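Local coordinates for protein farnesyltransferase, putative (Trypanosoma cruzi, PDB 3WCA) that probably condenses two farnesyl diphosphate molecules in a magnesium-dependent reaction and uses NAD(P)H to give squalene, the first step from farnesyl diphosphate toward lanosterol, at residues 135-146 with 159-170. The protein carries 1 engineered substitution. Numbering follows the deposited sequence.
Sequences ICERMANGMCDF and LYCHYVAGLVGH. With FPS (S-[(2E,6E)-3,7,11-trimethyldodeca-2,6,10-trienyl] trihydrogen thiodiphosphate), chain E.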
ATOM      1  N   ILE A 135      13.698  -3.397  -7.673  1.00 34.26           N
ATOM      2  CA  ILE A 135      12.377  -3.610  -7.096  1.00 32.04           C
ATOM      3  C   ILE A 135      11.380  -3.883  -8.211  1.00 31.30           C
ATOM      4  O   ILE A 135      10.501  -4.723  -8.068  1.00 33.44           O
ATOM      5  CB  ILE A 135      11.905  -2.378  -6.273  1.00 32.75           C
ATOM      6  CG1 ILE A 135      12.880  -2.113  -5.120  1.00 32.55           C
ATOM      7  CG2 ILE A 135      10.511  -2.625  -5.711  1.00 31.24           C
ATOM      8  CD1 ILE A 135      13.034  -3.273  -4.166  1.00 30.84           C
ATOM      9  N   CYS A 136      11.525  -3.169  -9.322  1.00 32.38           N
ATOM     10  CA  CYS A 136      10.636  -3.332 -10.477  1.00 33.99           C
ATOM     11  C   CYS A 136      10.569  -4.782 -10.961  1.00 34.45           C
ATOM     12  O   CYS A 136       9.490  -5.325 -11.195  1.00 35.12           O
ATOM     13  CB  CYS A 136      11.106  -2.450 -11.626  1.00 26.58           C
ATOM     14  SG  CYS A 136      10.145  -2.685 -13.110  1.00 35.21           S
ATOM     15  N   GLU A 137      11.739  -5.393 -11.110  1.00 36.62           N
ATOM     16  CA  GLU A 137      11.850  -6.776 -11.554  1.00 37.78           C
ATOM     17  C   GLU A 137      11.219  -7.753 -10.552  1.00 37.14           C
ATOM     18  O   GLU A 137      10.417  -8.610 -10.929  1.00 36.74           O
ATOM     19  CB  GLU A 137      13.326  -7.132 -11.768  1.00 38.15           C
ATOM     20  CG  GLU A 137      13.557  -8.579 -12.147  1.00 42.98           C
ATOM     21  CD  GLU A 137      14.951  -8.830 -12.699  1.00 45.78           C
ATOM     22  OE1 GLU A 137      15.943  -8.539 -11.992  1.00 44.81           O
ATOM     23  OE2 GLU A 137      15.045  -9.323 -13.845  1.00 48.31           O
ATOM     24  N   ARG A 138      11.588  -7.634  -9.282  1.00 34.56           N
ATOM     25  CA  ARG A 138      11.036  -8.516  -8.269  1.00 32.72           C
ATOM     26  C   ARG A 138       9.509  -8.391  -8.130  1.00 33.87           C
ATOM     27  O   ARG A 138       8.823  -9.393  -7.938  1.00 32.95           O
ATOM     28  CB  ARG A 138      11.731  -8.263  -6.930  1.00 34.95           C
ATOM     29  CG  ARG A 138      13.189  -8.727  -6.917  1.00 36.22           C
ATOM     30  CD  ARG A 138      13.957  -8.174  -5.727  1.00 37.49           C
ATOM     31  NE  ARG A 138      13.488  -8.714  -4.454  1.00 36.39           N
ATOM     32  CZ  ARG A 138      13.884  -8.258  -3.272  1.00 36.70           C
ATOM     33  NH1 ARG A 138      14.748  -7.251  -3.220  1.00 39.06           N
ATOM     34  NH2 ARG A 138      13.430  -8.804  -2.146  1.00 32.89           N
ATOM     35  N   MET A 139       8.968  -7.177  -8.236  1.00 32.05           N
ATOM     36  CA  MET A 139       7.515  -7.012  -8.129  1.00 32.05           C
ATOM     37  C   MET A 139       6.826  -7.621  -9.342  1.00 30.16           C
ATOM     38  O   MET A 139       5.780  -8.264  -9.227  1.00 28.96           O
ATOM     39  CB  MET A 139       7.118  -5.533  -8.036  1.00 30.61           C
ATOM     40  CG  MET A 139       5.590  -5.311  -8.128  1.00 34.39           C
ATOM     41  SD  MET A 139       5.080  -3.578  -7.880  1.00 35.48           S
ATOM     42  CE  MET A 139       5.815  -3.317  -6.214  1.00 24.94           C
ATOM     43  N   ALA A 140       7.404  -7.391 -10.513  1.00 32.01           N
ATOM     44  CA  ALA A 140       6.843  -7.921 -11.749  1.00 34.07           C
ATOM     45  C   ALA A 140       6.739  -9.450 -11.700  1.00 34.96           C
ATOM     46  O   ALA A 140       5.693 -10.020 -12.006  1.00 35.56           O
ATOM     47  CB  ALA A 140       7.699  -7.495 -12.923  1.00 35.64           C
ATOM     48  N   ASN A 141       7.813 -10.117 -11.299  1.00 34.68           N
ATOM     49  CA  ASN A 141       7.785 -11.577 -11.245  1.00 36.18           C
ATOM     50  C   ASN A 141       6.790 -12.067 -10.194  1.00 36.83           C
ATOM     51  O   ASN A 141       6.135 -13.091 -10.380  1.00 33.12           O
ATOM     52  CB  ASN A 141       9.198 -12.109 -10.997  1.00 33.81           C
ATOM     53  CG  ASN A 141      10.129 -11.821 -12.175  1.00 36.01           C
ATOM     54  OD1 ASN A 141      11.335 -11.632 -12.010  1.00 36.01           O
ATOM     55  ND2 ASN A 141       9.560 -11.788 -13.376  1.00 35.79           N
ATOM     56  N   GLY A 142       6.662 -11.313  -9.104  1.00 36.77           N
ATOM     57  CA  GLY A 142       5.719 -11.680  -8.066  1.00 36.93           C
ATOM     58  C   GLY A 142       4.307 -11.568  -8.617  1.00 38.39           C
ATOM     59  O   GLY A 142       3.458 -12.426  -8.382  1.00 38.09           O
ATOM     60  N   MET A 143       4.046 -10.503  -9.363  1.00 39.39           N
ATOM     61  CA  MET A 143       2.727 -10.323  -9.943  1.00 40.31           C
ATOM     62  C   MET A 143       2.441 -11.491 -10.886  1.00 42.85           C
ATOM     63  O   MET A 143       1.321 -12.007 -10.917  1.00 45.33           O
ATOM     64  CB  MET A 143       2.647  -9.010 -10.725  1.00 38.15           C
ATOM     65  CG  MET A 143       2.726  -7.734  -9.885  1.00 39.80           C
ATOM     66  SD  MET A 143       2.743  -6.285 -10.973  1.00 37.62           S
ATOM     67  CE  MET A 143       2.077  -4.991  -9.878  1.00 41.11           C
ATOM     68  N   CYS A 144       3.448 -11.895 -11.660  1.00 41.72           N
ATOM     69  CA  CYS A 144       3.283 -13.002 -12.595  1.00 43.21           C
ATOM     70  C   CYS A 144       2.850 -14.255 -11.855  1.00 43.38           C
ATOM     71  O   CYS A 144       1.960 -14.971 -12.309  1.00 43.85           O
ATOM     72  CB  CYS A 144       4.583 -13.276 -13.364  1.00 40.15           C
ATOM     73  SG  CYS A 144       4.920 -12.103 -14.705  1.00 38.10           S
ATOM     74  N   ASP A 145       3.471 -14.505 -10.709  1.00 43.82           N
ATOM     75  CA  ASP A 145       3.136 -15.672  -9.905  1.00 44.52           C
ATOM     76  C   ASP A 145       1.659 -15.688  -9.530  1.00 45.51           C
ATOM     77  O   ASP A 145       1.001 -16.725  -9.639  1.00 46.10           O
ATOM     78  CB  ASP A 145       3.997 -15.710  -8.635  1.00 45.57           C
ATOM     79  CG  ASP A 145       3.694 -16.923  -7.753  1.00 49.32           C
ATOM     80  OD1 ASP A 145       3.321 -17.987  -8.296  1.00 51.71           O
ATOM     81  OD2 ASP A 145       3.845 -16.822  -6.514  1.00 49.17           O
ATOM     82  N   PHE A 146       1.130 -14.544  -9.099  1.00 43.66           N
ATOM     83  CA  PHE A 146      -0.274 -14.470  -8.699  1.00 43.00           C
ATOM     84  C   PHE A 146      -1.247 -14.156  -9.824  1.00 43.12           C
ATOM     85  O   PHE A 146      -2.438 -13.999  -9.585  1.00 41.80           O
ATOM     86  CB  PHE A 146      -0.458 -13.469  -7.555  1.00 39.27           C
ATOM     87  CG  PHE A 146      -0.002 -13.992  -6.226  1.00 38.41           C
ATOM     88  CD1 PHE A 146      -0.775 -14.915  -5.528  1.00 36.92           C
ATOM     89  CD2 PHE A 146       1.232 -13.613  -5.701  1.00 37.38           C
ATOM     90  CE1 PHE A 146      -0.326 -15.461  -4.327  1.00 36.22           C
ATOM     91  CE2 PHE A 146       1.691 -14.151  -4.498  1.00 38.60           C
ATOM     92  CZ  PHE A 146       0.906 -15.080  -3.809  1.00 38.72           C
ATOM     93  N   LEU A 159       2.367 -12.906   1.162  1.00 34.50           N
ATOM     94  CA  LEU A 159       3.363 -12.862   0.099  1.00 33.74           C
ATOM     95  C   LEU A 159       2.935 -11.933  -1.029  1.00 32.72           C
ATOM     96  O   LEU A 159       3.754 -11.180  -1.559  1.00 34.15           O
ATOM     97  CB  LEU A 159       3.655 -14.271  -0.442  1.00 34.93           C
ATOM     98  CG  LEU A 159       4.748 -14.386  -1.518  1.00 39.42           C
ATOM     99  CD1 LEU A 159       6.097 -13.918  -0.951  1.00 32.36           C
ATOM    100  CD2 LEU A 159       4.835 -15.851  -2.023  1.00 36.88           C
ATOM    101  N   TYR A 160       1.659 -11.977  -1.397  1.00 30.51           N
ATOM    102  CA  TYR A 160       1.175 -11.101  -2.461  1.00 30.58           C
ATOM    103  C   TYR A 160       1.307  -9.629  -2.031  1.00 29.98           C
ATOM    104  O   TYR A 160       1.649  -8.770  -2.848  1.00 30.15           O
ATOM    105  CB  TYR A 160      -0.287 -11.407  -2.819  1.00 27.80           C
ATOM    106  CG  TYR A 160      -0.835 -10.489  -3.892  1.00 30.95           C
ATOM    107  CD1 TYR A 160      -0.511 -10.680  -5.236  1.00 31.79           C
ATOM    108  CD2 TYR A 160      -1.630  -9.387  -3.557  1.00 31.07           C
ATOM    109  CE1 TYR A 160      -0.960  -9.791  -6.221  1.00 33.74           C
ATOM    110  CE2 TYR A 160      -2.083  -8.494  -4.528  1.00 33.21           C
ATOM    111  CZ  TYR A 160      -1.743  -8.699  -5.858  1.00 33.53           C
ATOM    112  OH  TYR A 160      -2.172  -7.811  -6.820  1.00 35.56           O
ATOM    113  N   CYS A 161       1.023  -9.348  -0.761  1.00 26.92           N
ATOM    114  CA  CYS A 161       1.135  -7.993  -0.243  1.00 28.01           C
ATOM    115  C   CYS A 161       2.594  -7.569  -0.304  1.00 27.96           C
ATOM    116  O   CYS A 161       2.903  -6.407  -0.579  1.00 24.88           O
ATOM    117  CB  CYS A 161       0.620  -7.907   1.206  1.00 27.53           C
ATOM    118  SG  CYS A 161      -1.194  -7.962   1.333  1.00 29.63           S
ATOM    119  N   HIS A 162       3.486  -8.524  -0.052  1.00 29.18           N
ATOM    120  CA  HIS A 162       4.921  -8.264  -0.095  1.00 28.65           C
ATOM    121  C   HIS A 162       5.329  -7.794  -1.489  1.00 29.97           C
ATOM    122  O   HIS A 162       6.005  -6.774  -1.634  1.00 32.46           O
ATOM    123  CB  HIS A 162       5.699  -9.535   0.271  1.00 30.07           C
ATOM    124  CG  HIS A 162       7.155  -9.476  -0.069  1.00 30.11           C
ATOM    125  ND1 HIS A 162       8.048  -8.677   0.612  1.00 30.76           N
ATOM    126  CD2 HIS A 162       7.872 -10.110  -1.030  1.00 28.32           C
ATOM    127  CE1 HIS A 162       9.253  -8.820   0.086  1.00 32.32           C
ATOM    128  NE2 HIS A 162       9.173  -9.684  -0.912  1.00 30.42           N
ATOM    129  N   TYR A 163       4.898  -8.527  -2.508  1.00 28.72           N
ATOM    130  CA  TYR A 163       5.232  -8.199  -3.889  1.00 31.32           C
ATOM    131  C   TYR A 163       4.696  -6.869  -4.400  1.00 31.19           C
ATOM    132  O   TYR A 163       5.362  -6.203  -5.194  1.00 33.24           O
ATOM    133  CB  TYR A 163       4.733  -9.290  -4.857  1.00 33.16           C
ATOM    134  CG  TYR A 163       5.442 -10.639  -4.782  1.00 37.80           C
ATOM    135  CD1 TYR A 163       6.831 -10.737  -4.884  1.00 39.36           C
ATOM    136  CD2 TYR A 163       4.711 -11.819  -4.650  1.00 39.10           C
ATOM    137  CE1 TYR A 163       7.477 -11.985  -4.859  1.00 41.10           C
ATOM    138  CE2 TYR A 163       5.339 -13.067  -4.622  1.00 42.33           C
ATOM    139  CZ  TYR A 163       6.717 -13.147  -4.727  1.00 43.82           C
ATOM    140  OH  TYR A 163       7.324 -14.385  -4.691  1.00 44.60           O
ATOM    141  N   VAL A 164       3.495  -6.479  -3.978  1.00 27.84           N
ATOM    142  CA  VAL A 164       2.939  -5.248  -4.505  1.00 25.86           C
ATOM    143  C   VAL A 164       2.994  -4.035  -3.595  1.00 25.54           C
ATOM    144  O   VAL A 164       2.667  -2.938  -4.041  1.00 24.95           O
ATOM    145  CB  VAL A 164       1.467  -5.448  -4.980  1.00 27.61           C
ATOM    146  CG1 VAL A 164       1.400  -6.620  -5.988  1.00 26.64           C
ATOM    147  CG2 VAL A 164       0.544  -5.696  -3.776  1.00 18.14           C
ATOM    148  N   ALA A 165       3.418  -4.229  -2.349  1.00 23.73           N
ATOM    149  CA  ALA A 165       3.486  -3.143  -1.380  1.00 25.83           C
ATOM    150  C   ALA A 165       4.687  -3.255  -0.440  1.00 25.98           C
ATOM    151  O   ALA A 165       5.377  -2.271  -0.182  1.00 26.76           O
ATOM    152  CB  ALA A 165       2.200  -3.105  -0.567  1.00 26.61           C
ATOM    153  N   GLY A 166       4.923  -4.450   0.083  1.00 24.96           N
ATOM    154  CA  GLY A 166       6.049  -4.639   0.976  1.00 27.63           C
ATOM    155  C   GLY A 166       7.364  -4.255   0.307  1.00 27.49           C
ATOM    156  O   GLY A 166       8.267  -3.711   0.954  1.00 26.52           O
ATOM    157  N   LEU A 167       7.469  -4.530  -0.993  1.00 25.93           N
ATOM    158  CA  LEU A 167       8.679  -4.209  -1.740  1.00 28.26           C
ATOM    159  C   LEU A 167       8.827  -2.699  -1.954  1.00 30.23           C
ATOM    160  O   LEU A 167       9.943  -2.190  -2.097  1.00 29.22           O
ATOM    161  CB  LEU A 167       8.684  -4.936  -3.089  1.00 26.22           C
ATOM    162  CG  LEU A 167       9.106  -6.412  -3.052  1.00 24.76           C
ATOM    163  CD1 LEU A 167       8.986  -7.025  -4.428  1.00 23.60           C
ATOM    164  CD2 LEU A 167      10.550  -6.509  -2.560  1.00 29.54           C
ATOM    165  N   VAL A 168       7.702  -1.990  -2.002  1.00 29.87           N
ATOM    166  CA  VAL A 168       7.756  -0.541  -2.162  1.00 29.24           C
ATOM    167  C   VAL A 168       8.428  -0.075  -0.878  1.00 28.32           C
ATOM    168  O   VAL A 168       9.255   0.828  -0.886  1.00 28.32           O
ATOM    169  CB  VAL A 168       6.344   0.075  -2.263  1.00 31.31           C
ATOM    170  CG1 VAL A 168       6.445   1.577  -2.435  1.00 31.41           C
ATOM    171  CG2 VAL A 168       5.585  -0.541  -3.440  1.00 29.04           C
ATOM    172  N   GLY A 169       8.083  -0.733   0.224  1.00 28.44           N
ATOM    173  CA  GLY A 169       8.670  -0.397   1.507  1.00 27.50           C
ATOM    174  C   GLY A 169      10.174  -0.627   1.486  1.00 31.37           C
ATOM    175  O   GLY A 169      10.940   0.176   2.035  1.00 30.38           O
ATOM    176  N   HIS A 170      10.597  -1.733   0.870  1.00 30.31           N
ATOM    177  CA  HIS A 170      12.020  -2.049   0.761  1.00 30.85           C
ATOM    178  C   HIS A 170      12.676  -0.959  -0.084  1.00 30.93           C
ATOM    179  O   HIS A 170      13.630  -0.317   0.347  1.00 29.89           O
ATOM    180  CB  HIS A 170      12.240  -3.413   0.085  1.00 30.54           C
ATOM    181  CG  HIS A 170      11.941  -4.591   0.964  1.00 31.83           C
ATOM    182  ND1 HIS A 170      12.506  -5.832   0.761  1.00 35.27           N
ATOM    183  CD2 HIS A 170      11.151  -4.715   2.057  1.00 33.33           C
ATOM    184  CE1 HIS A 170      12.084  -6.669   1.692  1.00 35.04           C
ATOM    185  NE2 HIS A 170      11.258  -6.017   2.491  1.00 37.78           N
TER
HETATM  186  C1  FPS E 501      -2.158   2.028  -3.728  1.00 89.25           C
HETATM  187  S1  FPS E 501      -1.852   3.424  -4.917  1.00 95.67           S
HETATM  188  C2  FPS E 501      -0.799   1.491  -3.181  1.00 83.44           C
HETATM  189  C3  FPS E 501      -0.457   1.020  -1.918  1.00 77.80           C
HETATM  190  C4  FPS E 501      -1.413   0.922  -0.750  1.00 78.08           C
HETATM  191  C5  FPS E 501       0.978   0.594  -1.709  1.00 71.09           C
HETATM  192  C6  FPS E 501       2.058   1.714  -1.588  1.00 61.80           C
HETATM  193  C7  FPS E 501       3.025   1.273  -0.510  1.00 51.52           C
HETATM  194  C8  FPS E 501       3.894   2.042   0.162  1.00 45.16           C
HETATM  195  C10 FPS E 501       4.771   1.323   1.206  1.00 40.53           C
HETATM  196  C9  FPS E 501       4.048   3.551  -0.060  1.00 44.63           C
HETATM  197  C11 FPS E 501       5.173   2.231   2.346  1.00 33.29           C
HETATM  198  C12 FPS E 501       6.386   1.652   3.028  1.00 28.65           C
HETATM  199  C13 FPS E 501       7.374   2.367   3.611  1.00 27.54           C
HETATM  200  C14 FPS E 501       7.404   3.900   3.661  1.00 28.51           C
HETATM  201  C15 FPS E 501       8.519   1.592   4.258  1.00 26.00           C
HETATM  202  PA  FPS E 501      -2.186   5.242  -3.985  1.00 96.16           P
HETATM  203  O1A FPS E 501      -1.364   5.318  -2.667  1.00 95.67           O
HETATM  204  O2A FPS E 501      -1.738   6.321  -4.939  1.00 94.91           O
HETATM  205  O3A FPS E 501      -3.793   5.688  -3.819  1.00 98.30           O
HETATM  206  PB  FPS E 501      -5.197   4.946  -3.232  1.00100.21           P
HETATM  207  O1B FPS E 501      -6.003   5.917  -2.319  1.00 98.75           O
HETATM  208  O2B FPS E 501      -6.127   4.590  -4.448  1.00 99.98           O
HETATM  209  O3B FPS E 501      -4.816   3.707  -2.321  1.00100.45           O
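G142 CA sits over the centre of the Y163 ring, 3.3 Å from its centroid and almost on the ring normal, a CH-pi contact made where the antiparallel segments 135-146 and 159-170 come to 8.5 Å between their axes. With no side chain at G142, the tyrosine can rest directly on the backbone. One turn on, F146 CE2 meets the edge of that ring at Y163 CE2 (3.8 Å), while the face of the F146 ring receives Y160 CB and, in an offset edge-to-face pair with planes at 84°, the edge of the Y160 ring. M139 packs tightly too: its chain, extended to SD and then bent at chi3 (-57°), wraps the carbonyl of Y163, in the wider pi-type turn, with CG and CE each 3.1 Å from Y163 O.

Packing is looser along the solvent side, where L167 CD2 lies over one face of the exposed R138 guanidinium, 3.7 Å from NH2. No hydrogen bond joins the segments; apolar and aromatic contacts hold them together. Y160 OH hydrogen-bonds to E71, a magnesium ligand, and V168 CG1 makes apolar contact with FPS C8 (3.7 Å), consistent with an apolar interface that backs both metal site and prenyl pocket.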